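PDB 3FZ0: nucleoside hydrolase, putative from Trypanosoma brucei, which belongs to the nucleoside hydrolase family and carries a bound calcium ion. Local coordinates for residues V206-T211 with V280-A286; S214-F220 with F348-R353; R292-D298 with K342-M347. The protein carries 2 engineered substitutions. All blocks are in the same frame, centred on the assembly; numbering follows the deposited sequence.

Interaction 1 (V206-T211 with V280-A286); sequences VNWEVT and VVPDAVA. With CA (calcium ion), chain G.
Apolar packing carries most of the contact between Thr211, Val206 and Trp208 and the start of helix 282-291. Thr211 lies across Pro282: its OG1 is 3.5 Å from Pro282 CG. With OG1 set between the backbone N and the carbonyl carbon (chi1 71°), the methyl CG2 is swung anti to the carbonyl carbon, where it meets Val285 CB at 3.7 Å. Val206 sends CG1 to the backbone of Ala286, and its CB faces Ala286 CB at 3.9 Å. The Trp208 ring runs alongside Pro282, whose CG comes to the ring edge near its plane, 3.9 Å from CZ3. Val280 CG1 meets the same corner obliquely and also rests against the carbonyl of Thr211.

Between the two segments the polar link is a water. Water 1 bridges the backbones, donating to Thr211 O at 2.9 Å and accepting from Val281 N at 2.8 Å. Within segment 206-211, Thr211 OG1 donates to Trp208 O, which fixes the hydroxyl while its flank touches the proline. Asn207 is the N-cap of helix 208-212, its OD1 accepting from Val210 N. Outside the contact, Trp208 NE1 bonds to Tyr322 OH of the second subunit.

The metal is bound from helix 282-291 by a residue that takes no part in the packing between the segments: Asp283 OD2 binds the calcium ion at 2.4 Å, and OD1 accepts from water 2, itself a calcium ligand; Asp14, Asp19 and Leu134 O complete the protein ligands.

Val206 ends strand 203-206, between strands 162-165 and 337-343, and touches Val163 and Ile340 there. Helix 282-291 packs against this part of the sheet, with Ala286 on Met165 and Val285 on Val343, while helix 17-27 touches Asp283 and Ala284.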
# COMPACT_ATOMS: atom_id res chain seq x y z
N VAL B 206 -20.47 -14.55 6.14
CA VAL B 206 -20.24 -15.99 6.23
C VAL B 206 -18.83 -16.28 5.69
O VAL B 206 -18.60 -16.40 4.46
CB VAL B 206 -21.36 -16.77 5.57
CG1 VAL B 206 -21.17 -18.30 5.76
CG2 VAL B 206 -22.73 -16.27 6.15
N ASN B 207 -17.88 -16.34 6.62
CA ASN B 207 -16.46 -16.38 6.30
C ASN B 207 -15.98 -17.81 6.17
O ASN B 207 -16.66 -18.76 6.57
CB ASN B 207 -15.65 -15.65 7.38
CG ASN B 207 -16.02 -16.09 8.77
OD1 ASN B 207 -15.52 -17.09 9.29
ND2 ASN B 207 -16.95 -15.37 9.38
N TRP B 208 -14.76 -17.93 5.66
CA TRP B 208 -14.12 -19.22 5.42
C TRP B 208 -14.10 -20.15 6.65
O TRP B 208 -14.56 -21.31 6.56
CB TRP B 208 -12.71 -18.99 4.87
CG TRP B 208 -11.84 -20.21 4.75
CD1 TRP B 208 -10.67 -20.44 5.42
CD2 TRP B 208 -12.04 -21.34 3.89
NE1 TRP B 208 -10.14 -21.62 5.04
CE2 TRP B 208 -10.94 -22.21 4.10
CE3 TRP B 208 -13.04 -21.72 2.99
CZ2 TRP B 208 -10.82 -23.47 3.43
CZ3 TRP B 208 -12.92 -22.96 2.30
CH2 TRP B 208 -11.82 -23.82 2.54
N GLU B 209 -13.59 -19.67 7.78
CA GLU B 209 -13.38 -20.52 8.96
C GLU B 209 -14.69 -21.05 9.53
O GLU B 209 -14.78 -22.19 9.91
CB GLU B 209 -12.57 -19.82 10.06
CG GLU B 209 -11.13 -19.46 9.64
CD GLU B 209 -11.00 -18.08 8.99
OE1 GLU B 209 -12.00 -17.58 8.45
OE2 GLU B 209 -9.89 -17.48 9.00
N VAL B 210 -15.74 -20.25 9.54
CA VAL B 210 -17.00 -20.79 10.02
C VAL B 210 -17.55 -21.85 9.07
O VAL B 210 -18.22 -22.78 9.54
CB VAL B 210 -18.04 -19.68 10.35
CG1 VAL B 210 -18.67 -19.11 9.08
CG2 VAL B 210 -19.08 -20.24 11.27
N THR B 211 -17.25 -21.77 7.78
CA THR B 211 -17.71 -22.83 6.85
C THR B 211 -16.85 -24.08 6.99
O THR B 211 -17.36 -25.20 6.93
CB THR B 211 -17.88 -22.36 5.39
OG1 THR B 211 -16.60 -22.12 4.81
CG2 THR B 211 -18.75 -21.06 5.33
N VAL B 280 -15.76 -29.31 2.67
CA VAL B 280 -16.27 -27.98 3.01
C VAL B 280 -17.10 -27.46 1.86
O VAL B 280 -16.64 -27.49 0.73
CB VAL B 280 -15.11 -27.01 3.26
CG1 VAL B 280 -15.61 -25.67 3.78
CG2 VAL B 280 -14.12 -27.62 4.25
N VAL B 281 -18.32 -27.01 2.14
CA VAL B 281 -19.24 -26.50 1.12
C VAL B 281 -19.67 -25.05 1.42
O VAL B 281 -20.82 -24.79 1.74
CB VAL B 281 -20.49 -27.44 0.97
CG1 VAL B 281 -21.26 -27.10 -0.28
CG2 VAL B 281 -20.06 -28.88 0.92
N PRO B 282 -18.75 -24.08 1.32
CA PRO B 282 -18.98 -22.73 1.87
C PRO B 282 -20.25 -22.03 1.44
O PRO B 282 -20.97 -21.50 2.32
CB PRO B 282 -17.74 -21.95 1.44
CG PRO B 282 -16.66 -23.02 1.38
CD PRO B 282 -17.40 -24.20 0.73
N ASP B 283 -20.53 -21.98 0.14
CA ASP B 283 -21.74 -21.25 -0.32
C ASP B 283 -23.04 -21.81 0.25
O ASP B 283 -23.98 -21.05 0.48
CB ASP B 283 -21.81 -21.21 -1.83
CG ASP B 283 -20.70 -20.39 -2.43
OD1 ASP B 283 -20.18 -19.49 -1.75
OD2 ASP B 283 -20.33 -20.64 -3.60
N ALA B 284 -23.10 -23.11 0.51
CA ALA B 284 -24.31 -23.72 1.06
C ALA B 284 -24.53 -23.23 2.48
O ALA B 284 -25.68 -23.03 2.90
CB ALA B 284 -24.26 -25.25 1.00
N VAL B 285 -23.43 -23.03 3.21
CA VAL B 285 -23.52 -22.54 4.58
C VAL B 285 -24.09 -21.10 4.59
O VAL B 285 -24.93 -20.73 5.44
CB VAL B 285 -22.13 -22.66 5.33
CG1 VAL B 285 -22.19 -22.12 6.76
CG2 VAL B 285 -21.65 -24.09 5.37
N ALA B 286 -23.67 -20.29 3.64
CA ALA B 286 -24.15 -18.92 3.54
C ALA B 286 -25.66 -18.89 3.24
O ALA B 286 -26.41 -18.18 3.91
CB ALA B 286 -23.35 -18.15 2.47
CA CA G . -18.97 -19.31 -5.14
O HOH W 1 -18.92 -26.36 4.77
O HOH W 2 -18.02 -18.89 -3.09
O HOH W 3 -16.55 -18.21 -5.57
O HOH W 4 -17.51 -21.27 -4.94

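Interaction 2 (S214-F220 with F348-R353); sequences SPMTWGF and FLKALR
Phe220, the residue with the most surface buried here, meets Leu349 with its ring face. Leu349 CD2 stands 4.1 Å from the ring centroid and 6° off the normal, the geometry of a CH-pi contact centred over the face. The side chains run antiparallel alongside one another, and Leu349 CB lies 3.8 Å from Phe220 CE1. The far end of the ring, CZ, reaches the helix backbone, 3.5 Å from Leu349 O. At the ring edge, close to its plane, sits Arg353 NH1; the guanidinium is turned 79° from the ring, so the two do not stack. Leu352 CD1 approaches Phe220 CE2 obliquely and, from the same methyl, touches Met216 SD at 3.9 Å.

Leu349 also reaches back toward Pro215, its CD2 lying 3.9 Å from Pro215 O. The preceding residue, Phe348, has CG anti to its N (chi1 179°), and its ring extends to Ser214, with CE2 3.4 Å from Ser214 O. Pro215 C and Met216 N lie at the ring's edge, and Leu352 CG, from the same helix as Phe348, lies above one face toward its rim.

One side of helix 345-356 packs against a connection that runs from loop through the short strand 216-217, paired with strand 278-279, into helix 218-224. The contact joins the C-terminal helix to this peripheral part of the nucleoside hydrolase fold.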
# COMPACT_ATOMS: atom_id res chain seq x y z
N SER B 214 -18.24 -26.15 9.65
CA SER B 214 -19.53 -26.79 9.38
C SER B 214 -19.51 -27.52 8.03
O SER B 214 -20.18 -27.10 7.08
CB SER B 214 -20.65 -25.74 9.39
OG SER B 214 -21.88 -26.37 9.25
N PRO B 215 -18.72 -28.59 7.93
CA PRO B 215 -18.58 -29.29 6.65
C PRO B 215 -19.49 -30.49 6.57
O PRO B 215 -20.20 -30.83 7.53
CB PRO B 215 -17.14 -29.80 6.73
CG PRO B 215 -16.89 -30.05 8.22
CD PRO B 215 -17.89 -29.22 8.99
N MET B 216 -19.44 -31.21 5.46
CA MET B 216 -20.00 -32.56 5.50
C MET B 216 -18.85 -33.56 5.51
O MET B 216 -17.76 -33.28 4.98
CB MET B 216 -20.99 -32.81 4.37
CG MET B 216 -20.37 -32.78 3.03
SD MET B 216 -21.58 -33.10 1.74
CE MET B 216 -20.58 -32.61 0.30
N THR B 217 -19.08 -34.68 6.15
CA THR B 217 -18.19 -35.82 6.06
C THR B 217 -18.33 -36.50 4.68
O THR B 217 -19.42 -36.50 4.08
CB THR B 217 -18.57 -36.82 7.18
OG1 THR B 217 -18.15 -36.30 8.45
CG2 THR B 217 -17.94 -38.14 6.97
N TRP B 218 -17.24 -37.08 4.17
CA TRP B 218 -17.33 -37.92 2.99
C TRP B 218 -18.30 -39.08 3.19
O TRP B 218 -19.01 -39.45 2.25
CB TRP B 218 -15.95 -38.38 2.49
CG TRP B 218 -15.18 -37.23 1.86
CD1 TRP B 218 -14.04 -36.64 2.35
CD2 TRP B 218 -15.52 -36.51 0.66
NE1 TRP B 218 -13.66 -35.62 1.53
CE2 TRP B 218 -14.53 -35.51 0.48
CE3 TRP B 218 -16.56 -36.62 -0.28
CZ2 TRP B 218 -14.55 -34.61 -0.59
CZ3 TRP B 218 -16.58 -35.73 -1.37
CH2 TRP B 218 -15.57 -34.73 -1.51
N GLY B 219 -18.33 -39.64 4.40
CA GLY B 219 -19.31 -40.70 4.79
C GLY B 219 -20.75 -40.21 4.65
O GLY B 219 -21.60 -40.91 4.09
N PHE B 220 -21.03 -39.00 5.12
CA PHE B 220 -22.34 -38.40 4.96
C PHE B 220 -22.64 -38.25 3.46
O PHE B 220 -23.71 -38.69 2.99
CB PHE B 220 -22.42 -37.05 5.68
CG PHE B 220 -23.72 -36.32 5.47
CD1 PHE B 220 -24.79 -36.55 6.33
CD2 PHE B 220 -23.87 -35.41 4.42
CE1 PHE B 220 -26.00 -35.87 6.15
CE2 PHE B 220 -25.08 -34.73 4.22
CZ PHE B 220 -26.14 -34.94 5.08
N PHE B 348 -27.47 -27.76 9.16
CA PHE B 348 -26.84 -27.80 7.84
C PHE B 348 -26.98 -29.16 7.11
O PHE B 348 -27.38 -29.21 5.95
CB PHE B 348 -25.37 -27.41 7.97
CG PHE B 348 -24.62 -27.43 6.66
CD1 PHE B 348 -25.01 -26.61 5.61
CD2 PHE B 348 -23.51 -28.26 6.50
CE1 PHE B 348 -24.30 -26.60 4.41
CE2 PHE B 348 -22.79 -28.28 5.29
CZ PHE B 348 -23.18 -27.45 4.24
N LEU B 349 -26.66 -30.26 7.80
CA LEU B 349 -26.79 -31.58 7.23
C LEU B 349 -28.24 -31.88 6.87
O LEU B 349 -28.51 -32.47 5.81
CB LEU B 349 -26.23 -32.64 8.18
CG LEU B 349 -24.76 -32.54 8.62
CD1 LEU B 349 -24.36 -33.81 9.42
CD2 LEU B 349 -23.84 -32.35 7.43
N LYS B 350 -29.17 -31.47 7.72
CA LYS B 350 -30.58 -31.72 7.48
C LYS B 350 -31.04 -31.00 6.20
O LYS B 350 -31.78 -31.56 5.38
CB LYS B 350 -31.43 -31.30 8.67
CG LYS B 350 -32.87 -31.69 8.51
CD LYS B 350 -33.83 -30.71 9.20
CE LYS B 350 -35.17 -30.56 8.43
NZ LYS B 350 -35.75 -31.87 7.95
N ALA B 351 -30.57 -29.77 6.02
CA ALA B 351 -30.88 -28.98 4.82
C ALA B 351 -30.32 -29.65 3.55
O ALA B 351 -30.97 -29.62 2.50
CB ALA B 351 -30.33 -27.55 4.96
N LEU B 352 -29.12 -30.24 3.66
CA LEU B 352 -28.53 -30.97 2.55
C LEU B 352 -29.35 -32.23 2.29
O LEU B 352 -29.65 -32.58 1.15
CB LEU B 352 -27.08 -31.34 2.81
CG LEU B 352 -25.97 -30.29 2.95
CD1 LEU B 352 -24.60 -31.01 3.08
CD2 LEU B 352 -25.95 -29.31 1.80
N ARG B 353 -29.73 -32.89 3.38
CA ARG B 353 -30.60 -34.05 3.30
C ARG B 353 -31.89 -33.67 2.57
O ARG B 353 -32.37 -34.41 1.72
CB ARG B 353 -30.90 -34.61 4.71
CG ARG B 353 -30.52 -36.09 4.95
CD ARG B 353 -30.93 -36.66 6.36
NE ARG B 353 -30.55 -35.78 7.48
CZ ARG B 353 -29.45 -35.90 8.23
NH1 ARG B 353 -28.58 -36.90 8.04
NH2 ARG B 353 -29.21 -34.99 9.18

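Interaction 3 (R292-D298 with K342-M347); sequences RPESVLD and KVDNEM
Met347 turns at its last torsion (chi3 52°), which sets its methyl CE among Arg292, Glu294 and Ser295; CE lies 3.5 Å from Ser295 CB, while SD lies 3.8 Å from Glu294 CG. Arg292 bends at chi3 (89°), and its CB and CD lie beside that methyl; Arg292 NH1 is modelled only 3.0 Å from Met347 CE, so the exact placing of these ends is doubtful. The guanidinium also pairs by charge with Glu294: OE2 lies over one face, 3.2 Å from NH2, too far out of the plane for any N-H to point at it.

Ser295 O, at the end of the 3-10 segment, accepts from the N-cap residue Asp344, whose N lies 2.7 Å away in the carbonyl plane. The same oxygen receives a CA-H contact from Val343. Ser295 OG in turn donates to Arg292 O, which also accepts Ser295 N, a double grip that fixes the 3-10 turn. Asp344 OD1 caps helix 345-356 by accepting from Met347 N, and Leu297 packs CD1 against Asp344 CA at 3.8 Å.

Further along, Lys342 O accepts from Leu297 N at 2.7 Å and Asp298 N at 3.2 Å, both from the same face of its plane, and Lys342 N donates to Asp298 O. Two residues thus face one, the classic beta bulge, where antiparallel strands 296-306 and 337-343 pair in the mixed sheet just before the C-terminal helix begins.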
# COMPACT_ATOMS: atom_id res chain seq x y z
N ARG B 292 -32.30 -19.65 7.33
CA ARG B 292 -32.57 -20.17 8.65
C ARG B 292 -31.68 -19.48 9.66
O ARG B 292 -30.66 -20.05 10.05
CB ARG B 292 -32.38 -21.68 8.72
CG ARG B 292 -33.15 -22.47 7.68
CD ARG B 292 -33.40 -23.88 8.14
NE ARG B 292 -34.64 -23.97 8.90
CZ ARG B 292 -34.86 -24.80 9.91
NH1 ARG B 292 -33.92 -25.64 10.32
NH2 ARG B 292 -36.05 -24.81 10.53
N PRO B 293 -32.06 -18.26 10.09
CA PRO B 293 -31.20 -17.45 10.96
C PRO B 293 -30.89 -18.13 12.30
O PRO B 293 -29.91 -17.79 12.94
CB PRO B 293 -32.03 -16.17 11.20
CG PRO B 293 -33.48 -16.62 10.97
CD PRO B 293 -33.35 -17.59 9.81
N GLU B 294 -31.72 -19.09 12.69
CA GLU B 294 -31.55 -19.85 13.92
C GLU B 294 -30.38 -20.83 13.84
O GLU B 294 -29.94 -21.36 14.85
CB GLU B 294 -32.86 -20.58 14.31
CG GLU B 294 -33.32 -21.69 13.30
CD GLU B 294 -34.25 -21.19 12.14
OE1 GLU B 294 -34.19 -20.00 11.76
OE2 GLU B 294 -35.05 -22.01 11.61
N SER B 295 -29.85 -21.03 12.63
CA SER B 295 -28.64 -21.84 12.42
C SER B 295 -27.36 -21.15 12.89
O SER B 295 -26.33 -21.80 12.98
CB SER B 295 -28.48 -22.23 10.96
OG SER B 295 -28.01 -21.13 10.20
N VAL B 296 -27.43 -19.84 13.14
CA VAL B 296 -26.29 -19.10 13.64
C VAL B 296 -26.24 -19.34 15.14
O VAL B 296 -27.06 -18.84 15.87
CB VAL B 296 -26.39 -17.57 13.29
CG1 VAL B 296 -25.32 -16.74 14.01
CG2 VAL B 296 -26.34 -17.33 11.78
N LEU B 297 -25.28 -20.14 15.59
CA LEU B 297 -25.12 -20.41 17.02
C LEU B 297 -24.30 -19.34 17.74
O LEU B 297 -24.50 -19.10 18.93
CB LEU B 297 -24.51 -21.81 17.26
CG LEU B 297 -25.41 -23.02 16.91
CD1 LEU B 297 -24.70 -24.38 17.20
CD2 LEU B 297 -26.86 -22.95 17.56
N ASP B 298 -23.39 -18.70 17.00
CA ASP B 298 -22.50 -17.70 17.58
C ASP B 298 -22.07 -16.71 16.51
O ASP B 298 -21.83 -17.10 15.35
CB ASP B 298 -21.27 -18.36 18.20
CG ASP B 298 -20.70 -17.57 19.36
OD1 ASP B 298 -21.09 -16.39 19.59
OD2 ASP B 298 -19.83 -18.14 20.05
N LYS B 342 -20.03 -19.44 14.54
CA LYS B 342 -20.51 -20.81 14.60
C LYS B 342 -21.89 -21.03 13.97
O LYS B 342 -22.86 -20.33 14.30
CB LYS B 342 -20.51 -21.39 16.02
CG LYS B 342 -20.71 -22.90 15.95
CD LYS B 342 -20.28 -23.60 17.18
CE LYS B 342 -20.49 -25.15 17.06
NZ LYS B 342 -19.50 -25.82 16.15
N VAL B 343 -21.95 -22.01 13.08
CA VAL B 343 -23.18 -22.48 12.45
C VAL B 343 -23.54 -23.88 12.92
O VAL B 343 -22.66 -24.73 13.12
CB VAL B 343 -23.07 -22.43 10.91
CG1 VAL B 343 -24.20 -23.20 10.24
CG2 VAL B 343 -23.11 -20.96 10.45
N ASP B 344 -24.85 -24.10 13.10
CA ASP B 344 -25.40 -25.38 13.58
C ASP B 344 -25.18 -26.43 12.51
O ASP B 344 -25.85 -26.41 11.48
CB ASP B 344 -26.89 -25.19 13.85
CG ASP B 344 -27.52 -26.38 14.53
OD1 ASP B 344 -27.17 -27.55 14.25
OD2 ASP B 344 -28.43 -26.13 15.36
N ASN B 345 -24.21 -27.32 12.73
CA ASN B 345 -23.88 -28.38 11.75
C ASN B 345 -25.06 -29.33 11.46
O ASN B 345 -25.34 -29.67 10.33
CB ASN B 345 -22.65 -29.22 12.15
CG ASN B 345 -22.14 -30.06 11.00
OD1 ASN B 345 -21.86 -29.53 9.91
ND2 ASN B 345 -22.06 -31.38 11.20
N GLU B 346 -25.73 -29.72 12.53
CA GLU B 346 -26.92 -30.55 12.46
C GLU B 346 -28.00 -29.96 11.51
O GLU B 346 -28.51 -30.67 10.65
CB GLU B 346 -27.43 -30.77 13.88
CG GLU B 346 -28.41 -31.92 14.05
CD GLU B 346 -28.30 -32.59 15.45
OE1 GLU B 346 -27.28 -32.34 16.17
OE2 GLU B 346 -29.22 -33.39 15.81
N MET B 347 -28.29 -28.65 11.63
CA MET B 347 -29.27 -28.00 10.76
C MET B 347 -28.79 -27.94 9.33
O MET B 347 -29.59 -28.06 8.39
CB MET B 347 -29.60 -26.59 11.22
CG MET B 347 -30.70 -26.48 12.22
SD MET B 347 -31.17 -24.76 12.53
CE MET B 347 -31.42 -24.18 10.90

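Helix 282-291 ties the three contacts together, since Val285 touches all of them. Val285 packs on Thr211 in interaction 1; Val285 CG2 lies 3.8 Å from Phe348 CE1 of interaction 2, and Val285 CG1 is 4.0 Å from Val343 CG2 of interaction 3. Val210 CG2 also approaches Lys342 N at 3.5 Å. Interactions 2 and 3 share helix 345-356, and Ser214 OG packs 4.0 Å from Val343 CG1. Their centres are about 13 Å apart, and each centre is about 12 Å from that of interaction 1. The calcium site belongs to interaction 1 through Asp283; in interaction 2, the Phe348 side chain stays about 13 Å from the ion.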